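Local coordinates for protein type-iv like pilin ttha1222 (Thermus thermophilus, PDB 5G2F) that is a type IV pilin-like protein of the natural competence system, here its soluble part, and probably takes part in DNA uptake across the cell envelope, at residues Q8-R12 with T82-L86; T26-T31 with Y54-Y60. All coordinates share one frame; numbering follows the deposited sequence.

Contact 1 (Q8-R12 with T82-L86); sequences QSYVR and TLTSL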
ATOM      1  N   GLN A   8      15.979   0.158 -11.452  1.00 39.71           N
ATOM      2  CA  GLN A   8      15.392  -0.697 -12.470  1.00 39.15           C
ATOM      3  C   GLN A   8      15.094  -2.101 -11.981  1.00 39.18           C
ATOM      4  O   GLN A   8      13.981  -2.615 -12.167  1.00 37.15           O
ATOM      5  CB  GLN A   8      16.292  -0.758 -13.700  1.00 41.83           C
ATOM      6  CG  GLN A   8      16.290   0.511 -14.537  1.00 42.89           C
ATOM      7  CD  GLN A   8      17.347   0.502 -15.641  1.00 47.87           C
ATOM      8  OE1 GLN A   8      18.434  -0.067 -15.476  1.00 50.16           O
ATOM      9  NE2 GLN A   8      17.050   1.161 -16.763  1.00 48.12           N
ATOM     10  N   SER A   9      16.067  -2.713 -11.328  1.00 39.30           N
ATOM     11  CA  SER A   9      15.890  -4.028 -10.736  1.00 39.35           C
ATOM     12  C   SER A   9      14.739  -4.050  -9.715  1.00 38.00           C
ATOM     13  O   SER A   9      13.927  -4.988  -9.684  1.00 38.51           O
ATOM     14  CB  SER A   9      17.245  -4.466 -10.126  1.00 42.85           C
ATOM     15  OG  SER A   9      17.152  -5.731  -9.493  1.00 47.59           O
ATOM     16  N   TYR A  10      14.624  -3.014  -8.891  1.00 37.60           N
ATOM     17  CA  TYR A  10      13.520  -2.937  -7.923  1.00 35.63           C
ATOM     18  C   TYR A  10      12.164  -2.880  -8.595  1.00 34.38           C
ATOM     19  O   TYR A  10      11.246  -3.616  -8.246  1.00 32.18           O
ATOM     20  CB  TYR A  10      13.694  -1.722  -7.011  1.00 37.82           C
ATOM     21  CG  TYR A  10      12.646  -1.608  -5.971  1.00 35.69           C
ATOM     22  CD1 TYR A  10      12.596  -2.525  -4.915  1.00 37.06           C
ATOM     23  CD2 TYR A  10      11.676  -0.629  -6.034  1.00 34.40           C
ATOM     24  CE1 TYR A  10      11.614  -2.448  -3.953  1.00 36.22           C
ATOM     25  CE2 TYR A  10      10.686  -0.542  -5.071  1.00 35.66           C
ATOM     26  CZ  TYR A  10      10.675  -1.438  -4.010  1.00 37.11           C
ATOM     27  OH  TYR A  10       9.659  -1.376  -3.057  1.00 36.70           O
ATOM     28  N   VAL A  11      12.055  -2.034  -9.632  1.00 35.05           N
ATOM     29  CA  VAL A  11      10.804  -1.904 -10.377  1.00 32.80           C
ATOM     30  C   VAL A  11      10.408  -3.238 -10.990  1.00 31.72           C
ATOM     31  O   VAL A  11       9.248  -3.596 -10.936  1.00 30.17           O
ATOM     32  CB  VAL A  11      10.905  -0.773 -11.436  1.00 32.25           C
ATOM     33  CG1 VAL A  11       9.723  -0.809 -12.381  1.00 33.78           C
ATOM     34  CG2 VAL A  11      10.973   0.573 -10.714  1.00 33.18           C
ATOM     35  N   ARG A  12      11.371  -3.967 -11.564  1.00 33.40           N
ATOM     36  CA  ARG A  12      11.069  -5.261 -12.145  1.00 33.52           C
ATOM     37  C   ARG A  12      10.584  -6.233 -11.086  1.00 34.68           C
ATOM     38  O   ARG A  12       9.670  -7.020 -11.338  1.00 31.28           O
ATOM     39  CB  ARG A  12      12.261  -5.851 -12.900  1.00 37.78           C
ATOM     40  CG  ARG A  12      12.542  -5.097 -14.197  1.00 39.39           C
ATOM     41  CD  ARG A  12      13.501  -5.866 -15.103  1.00 43.46           C
ATOM     42  NE  ARG A  12      13.732  -5.183 -16.393  1.00 48.24           N
ATOM     43  CZ  ARG A  12      12.853  -5.144 -17.400  1.00 48.88           C
ATOM     44  NH1 ARG A  12      11.671  -5.766 -17.317  1.00 45.75           N
ATOM     45  NH2 ARG A  12      13.179  -4.510 -18.526  1.00 50.98           N
ATOM     46  N   THR A  82       7.568  -2.740 -21.236  1.00 26.48           N
ATOM     47  CA  THR A  82       8.699  -1.820 -21.441  1.00 26.86           C
ATOM     48  C   THR A  82       9.100  -1.174 -20.115  1.00 29.83           C
ATOM     49  O   THR A  82       8.260  -0.925 -19.214  1.00 26.22           O
ATOM     50  CB  THR A  82       8.415  -0.657 -22.410  1.00 27.84           C
ATOM     51  OG1 THR A  82       7.265   0.105 -21.986  1.00 27.44           O
ATOM     52  CG2 THR A  82       8.177  -1.187 -23.810  1.00 28.18           C
ATOM     53  N   LEU A  83      10.391  -0.926 -19.994  1.00 32.91           N
ATOM     54  CA  LEU A  83      10.977  -0.322 -18.818  1.00 37.28           C
ATOM     55  C   LEU A  83      11.955   0.716 -19.276  1.00 41.64           C
ATOM     56  O   LEU A  83      12.794   0.443 -20.143  1.00 45.22           O
ATOM     57  CB  LEU A  83      11.789  -1.376 -18.100  1.00 42.49           C
ATOM     58  CG  LEU A  83      12.497  -0.891 -16.840  1.00 46.58           C
ATOM     59  CD1 LEU A  83      11.484  -0.579 -15.776  1.00 47.32           C
ATOM     60  CD2 LEU A  83      13.482  -1.954 -16.378  1.00 49.81           C
ATOM     61  N   THR A  84      11.838   1.928 -18.777  1.00 41.75           N
ATOM     62  CA  THR A  84      12.837   2.936 -19.118  1.00 44.17           C
ATOM     63  C   THR A  84      14.290   2.377 -19.150  1.00 45.37           C
ATOM     64  O   THR A  84      14.791   1.828 -18.154  1.00 43.12           O
ATOM     65  CB  THR A  84      12.742   4.107 -18.137  1.00 45.01           C
ATOM     66  OG1 THR A  84      11.362   4.428 -17.953  1.00 42.74           O
ATOM     67  CG2 THR A  84      13.492   5.299 -18.653  1.00 45.90           C
ATOM     68  N   SER A  85      14.925   2.497 -20.318  1.00 46.89           N
ATOM     69  CA  SER A  85      16.287   2.043 -20.537  1.00 53.93           C
ATOM     70  C   SER A  85      17.039   3.109 -21.333  1.00 56.03           C
ATOM     71  O   SER A  85      16.468   3.697 -22.251  1.00 55.89           O
ATOM     72  CB  SER A  85      16.283   0.733 -21.335  1.00 53.73           C
ATOM     73  OG  SER A  85      15.448  -0.232 -20.677  1.00 58.48           O
ATOM     74  N   LEU A  86      18.309   3.345 -21.004  1.00 61.51           N
ATOM     75  CA  LEU A  86      19.155   4.243 -21.835  1.00 65.32           C
ATOM     76  C   LEU A  86      19.353   3.619 -23.223  1.00 63.07           C
ATOM     77  O   LEU A  86      19.634   2.432 -23.316  1.00 64.04           O
ATOM     78  CB  LEU A  86      20.539   4.423 -21.211  1.00 72.90           C
ATOM     79  CG  LEU A  86      20.703   5.132 -19.864  1.00 75.08           C
ATOM     80  CD1 LEU A  86      22.142   5.020 -19.366  1.00 78.39           C
ATOM     81  CD2 LEU A  86      20.313   6.588 -20.008  1.00 77.42           C
TER

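Contact 2 (T26-T31 with Y54-Y60); sequences TGALPT and YLNALDY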
ATOM      1  N   THR A  26      -9.007 -15.003 -14.786  1.00 26.79           N
ATOM      2  CA  THR A  26      -9.399 -13.739 -15.357  1.00 25.57           C
ATOM      3  C   THR A  26      -8.228 -12.797 -15.642  1.00 24.61           C
ATOM      4  O   THR A  26      -8.361 -11.898 -16.463  1.00 23.54           O
ATOM      5  CB  THR A  26     -10.389 -12.971 -14.455  1.00 26.94           C
ATOM      6  OG1 THR A  26      -9.712 -12.466 -13.303  1.00 25.59           O
ATOM      7  CG2 THR A  26     -11.527 -13.824 -13.991  1.00 29.56           C
ATOM      8  N   GLY A  27      -7.135 -12.982 -14.916  1.00 23.74           N
ATOM      9  CA  GLY A  27      -5.960 -12.118 -14.958  1.00 22.97           C
ATOM     10  C   GLY A  27      -6.036 -10.884 -14.067  1.00 24.98           C
ATOM     11  O   GLY A  27      -5.075 -10.116 -13.977  1.00 23.22           O
ATOM     12  N   ALA A  28      -7.208 -10.665 -13.443  1.00 24.41           N
ATOM     13  CA  ALA A  28      -7.463  -9.427 -12.756  1.00 24.82           C
ATOM     14  C   ALA A  28      -6.566  -9.320 -11.539  1.00 26.18           C
ATOM     15  O   ALA A  28      -6.298 -10.315 -10.877  1.00 24.78           O
ATOM     16  CB  ALA A  28      -8.913  -9.363 -12.311  1.00 25.74           C
ATOM     17  N   LEU A  29      -6.133  -8.107 -11.284  1.00 28.03           N
ATOM     18  CA  LEU A  29      -5.270  -7.744 -10.135  1.00 33.31           C
ATOM     19  C   LEU A  29      -6.038  -7.014  -9.084  1.00 30.92           C
ATOM     20  O   LEU A  29      -7.015  -6.343  -9.412  1.00 30.08           O
ATOM     21  CB  LEU A  29      -4.268  -6.670 -10.602  1.00 37.83           C
ATOM     22  CG  LEU A  29      -3.316  -6.938 -11.733  1.00 44.69           C
ATOM     23  CD1 LEU A  29      -3.187  -5.717 -12.596  1.00 46.28           C
ATOM     24  CD2 LEU A  29      -1.975  -7.353 -11.190  1.00 50.40           C
ATOM     25  N   PRO A  30      -5.612  -7.086  -7.808  1.00 32.56           N
ATOM     26  CA  PRO A  30      -6.211  -6.119  -6.864  1.00 32.68           C
ATOM     27  C   PRO A  30      -5.663  -4.739  -7.182  1.00 30.78           C
ATOM     28  O   PRO A  30      -4.454  -4.538  -7.309  1.00 33.49           O
ATOM     29  CB  PRO A  30      -5.777  -6.617  -5.490  1.00 37.92           C
ATOM     30  CG  PRO A  30      -4.672  -7.583  -5.753  1.00 42.34           C
ATOM     31  CD  PRO A  30      -4.657  -7.997  -7.170  1.00 35.07           C
ATOM     32  N   THR A  31      -6.553  -3.788  -7.337  1.00 29.87           N
ATOM     33  CA  THR A  31      -6.203  -2.470  -7.879  1.00 31.72           C
ATOM     34  C   THR A  31      -6.103  -1.350  -6.826  1.00 32.04           C
ATOM     35  O   THR A  31      -6.065  -0.175  -7.158  1.00 31.45           O
ATOM     36  CB  THR A  31      -7.270  -2.104  -8.970  1.00 31.09           C
ATOM     37  OG1 THR A  31      -8.544  -2.112  -8.355  1.00 32.87           O
ATOM     38  CG2 THR A  31      -7.228  -3.062 -10.094  1.00 34.21           C
ATOM     39  N   TYR A  54      -3.279   1.650 -11.897  1.00 28.18           N
ATOM     40  CA  TYR A  54      -4.017   0.630 -12.645  1.00 28.42           C
ATOM     41  C   TYR A  54      -4.893   1.280 -13.717  1.00 28.97           C
ATOM     42  O   TYR A  54      -5.740   2.121 -13.404  1.00 29.37           O
ATOM     43  CB  TYR A  54      -4.842  -0.242 -11.672  1.00 29.06           C
ATOM     44  CG  TYR A  54      -3.995  -0.874 -10.598  1.00 26.62           C
ATOM     45  CD1 TYR A  54      -3.640  -0.173  -9.410  1.00 30.97           C
ATOM     46  CD2 TYR A  54      -3.450  -2.120 -10.786  1.00 28.31           C
ATOM     47  CE1 TYR A  54      -2.817  -0.744  -8.442  1.00 29.04           C
ATOM     48  CE2 TYR A  54      -2.642  -2.707  -9.829  1.00 28.70           C
ATOM     49  CZ  TYR A  54      -2.324  -2.032  -8.657  1.00 30.78           C
ATOM     50  OH  TYR A  54      -1.494  -2.608  -7.727  1.00 30.09           O
ATOM     51  N   LEU A  55      -4.643   0.928 -14.990  1.00 26.57           N
ATOM     52  CA  LEU A  55      -5.344   1.488 -16.110  1.00 28.08           C
ATOM     53  C   LEU A  55      -6.638   0.761 -16.362  1.00 28.47           C
ATOM     54  O   LEU A  55      -7.528   1.282 -17.026  1.00 30.85           O
ATOM     55  CB  LEU A  55      -4.480   1.421 -17.385  1.00 29.44           C
ATOM     56  CG  LEU A  55      -3.148   2.173 -17.257  1.00 31.75           C
ATOM     57  CD1 LEU A  55      -2.298   1.878 -18.486  1.00 35.38           C
ATOM     58  CD2 LEU A  55      -3.332   3.654 -17.035  1.00 34.58           C
ATOM     59  N   ASN A  56      -6.711  -0.455 -15.851  1.00 27.75           N
ATOM     60  CA  ASN A  56      -7.904  -1.297 -15.908  1.00 28.36           C
ATOM     61  C   ASN A  56      -7.599  -2.469 -14.958  1.00 28.58           C
ATOM     62  O   ASN A  56      -6.604  -2.417 -14.231  1.00 29.08           O
ATOM     63  CB  ASN A  56      -8.195  -1.697 -17.351  1.00 27.34           C
ATOM     64  CG  ASN A  56      -7.000  -2.346 -18.033  1.00 26.54           C
ATOM     65  OD1 ASN A  56      -6.578  -3.433 -17.675  1.00 25.83           O
ATOM     66  ND2 ASN A  56      -6.449  -1.663 -19.057  1.00 26.53           N
ATOM     67  N   ALA A  57      -8.391  -3.526 -14.969  1.00 28.93           N
ATOM     68  CA  ALA A  57      -8.141  -4.663 -14.047  1.00 28.64           C
ATOM     69  C   ALA A  57      -6.903  -5.470 -14.386  1.00 25.77           C
ATOM     70  O   ALA A  57      -6.433  -6.246 -13.582  1.00 25.77           O
ATOM     71  CB  ALA A  57      -9.362  -5.577 -14.042  1.00 30.20           C
ATOM     72  N   LEU A  58      -6.408  -5.347 -15.627  1.00 25.69           N
ATOM     73  CA  LEU A  58      -5.258  -6.129 -16.029  1.00 24.45           C
ATOM     74  C   LEU A  58      -3.935  -5.342 -16.047  1.00 25.33           C
ATOM     75  O   LEU A  58      -2.912  -5.919 -15.748  1.00 28.49           O
ATOM     76  CB  LEU A  58      -5.431  -6.700 -17.433  1.00 25.90           C
ATOM     77  CG  LEU A  58      -6.539  -7.726 -17.693  1.00 26.48           C
ATOM     78  CD1 LEU A  58      -6.506  -8.107 -19.176  1.00 27.62           C
ATOM     79  CD2 LEU A  58      -6.354  -8.916 -16.799  1.00 26.51           C
ATOM     80  N   ASP A  59      -3.971  -4.079 -16.424  1.00 24.94           N
ATOM     81  CA  ASP A  59      -2.773  -3.349 -16.831  1.00 25.69           C
ATOM     82  C   ASP A  59      -2.397  -2.308 -15.780  1.00 26.25           C
ATOM     83  O   ASP A  59      -3.222  -1.575 -15.304  1.00 27.42           O
ATOM     84  CB  ASP A  59      -2.963  -2.598 -18.191  1.00 25.25           C
ATOM     85  CG  ASP A  59      -3.344  -3.498 -19.348  1.00 27.69           C
ATOM     86  OD1 ASP A  59      -2.898  -4.686 -19.408  1.00 25.59           O
ATOM     87  OD2 ASP A  59      -4.087  -2.960 -20.209  1.00 26.47           O
ATOM     88  N   TYR A  60      -1.110  -2.231 -15.486  1.00 26.30           N
ATOM     89  CA  TYR A  60      -0.605  -1.256 -14.538  1.00 26.18           C
ATOM     90  C   TYR A  60       0.637  -0.566 -15.080  1.00 26.69           C
ATOM     91  O   TYR A  60       1.310  -1.071 -16.002  1.00 22.53           O
ATOM     92  CB  TYR A  60      -0.269  -1.910 -13.164  1.00 24.13           C
ATOM     93  CG  TYR A  60       0.675  -3.058 -13.223  1.00 23.66           C
ATOM     94  CD1 TYR A  60       2.057  -2.867 -13.203  1.00 25.23           C
ATOM     95  CD2 TYR A  60       0.218  -4.346 -13.381  1.00 25.29           C
ATOM     96  CE1 TYR A  60       2.927  -3.934 -13.296  1.00 24.01           C
ATOM     97  CE2 TYR A  60       1.093  -5.418 -13.444  1.00 23.54           C
ATOM     98  CZ  TYR A  60       2.435  -5.212 -13.392  1.00 23.33           C
ATOM     99  OH  TYR A  60       3.318  -6.262 -13.560  1.00 24.69           O
TER

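Contact 1 (Q8-R12 with T82-L86)
Gln8, Val11 and Arg12, from one side of a helix, close around Leu83 in the short, weakly bonded last strand of the pilin's antiparallel sheet. Gln8 starts the contact. Its CG stands anti to the carbonyl carbon (chi1 -73°) and the chain runs on extended, carrying the amide beyond Leu83 to the backbone after it. There NE2 gives a hydrogen bond to Thr84 O at 2.7 Å; the distance is short, but the bond is bent, with 139° at the hydrogen. NE2 arrives in the plane of the Thr84 carbonyl, while that oxygen lies somewhat tilted from the Gln8 amide plane. On the way the aliphatic part of Gln8 skirts the leucine, CB lying 4.1 Å from Leu83 CD2. One helical turn on from Gln8, buried Val11 supplies a purely apolar touch, its CG1 3.8 Å from Leu83 CD1. The two leucine methyls therefore serve different neighbours, CD1 the valine and CD2 the two polar side chains. Arg12, extended from CG to NE, lays one face of its guanidinium over Leu83: NE is 3.2 Å from CD2 and NH2 3.5 Å from CB. The leucine sits off toward the rim of that face, and a charged group covers an apolar side chain near the surface. Past Leu83 the chain runs on largely extended, and Ser85 OG donates back to Leu83 O at 2.8 Å. Thr84 fastens this end to the sheet, its OG1 bonded to the backbone N of Val75. In the pilin fold, helix 3-19 packs across the antiparallel sheet: Val11 also rests on Ile62 and Ala64 of strand 60-66 and on Val74 and Tyr76 of strand 73-77, while Leu83, beside Tyr76, extends that packing to strand 82-83 at one edge.

Contact 2 (T26-T31 with Y54-Y60)
Thr31 sets its backbone, not its methyl, on the centre of the Tyr54 ring: CA lies 3.7 Å from the ring centroid and 7° off the normal, a CH-pi contact. It joins the loop after pilin helix 3-19 to the end of strand 47-54, just before the connection to strand 60-66, in which Asn56 forms an Asx turn. Thr31 CG2 approaches the same ring nearer its root, 3.9 Å from Tyr54 CG. Tyr54 CG is anti to the carbonyl carbon (chi1 -56°), which swings the ring under the threonine, and the phenol is fixed at its far end by a hydrogen bond from OH to Leu33 O. A leucine in place of Tyr54 would probably leave Thr31 CA without its aromatic face and Leu33 O without its phenol partner. Leu29 comes in at the edge of this ring, near its plane, and its CD1, which also rests against Leu58 O at 3.2 Å, lies 3.8 Å from Tyr60 CD2 at that ring's edge, so one methyl bridges two aromatic rims. The Leu29 backbone is held as well: its N donates to Ala57 O at 3.0 Å, a nearly straight bond, and that oxygen also receives a CA-H...O contact from Ala28. Farther out, Leu58 CD2 packs against the backbone of Gly27, where a side chain would clash with it. Arg22 NH1 bonds both Gly27 O and Leu58 O, tying the two loops together, and Pro30 touches Asn13 of a second subunit. The 54-60 turn is braced from within: Asn56 OD1 accepts from Leu58 N at 2.8 Å in its carbonyl plane and from Asp59 N above that plane, while ND2, with the acceptor in its amide plane, reaches Asp59 OD2 at 2.9 Å.

Contacts 1 and 2 lie on opposite sides of the chain's centre, with their own centres 20 Å apart and their nearest atoms about 7 Å apart, so they do not touch. Along the chain, contact 2 is nested inside the long loop closed by contact 1. Helix 3-19 connects them: contact 1 uses its 8-12 turn, while Tyr54 and Tyr60 of contact 2 pack on Leu18 farther along. The sheet is shared too, for contact 1 involves strand 82-83 at one edge and contact 2 the turn between strands 47-54 and 60-66. Contact 1 thus closes the end of the chain onto helix 3-19, while contact 2 fastens the loop that follows this helix to that turn.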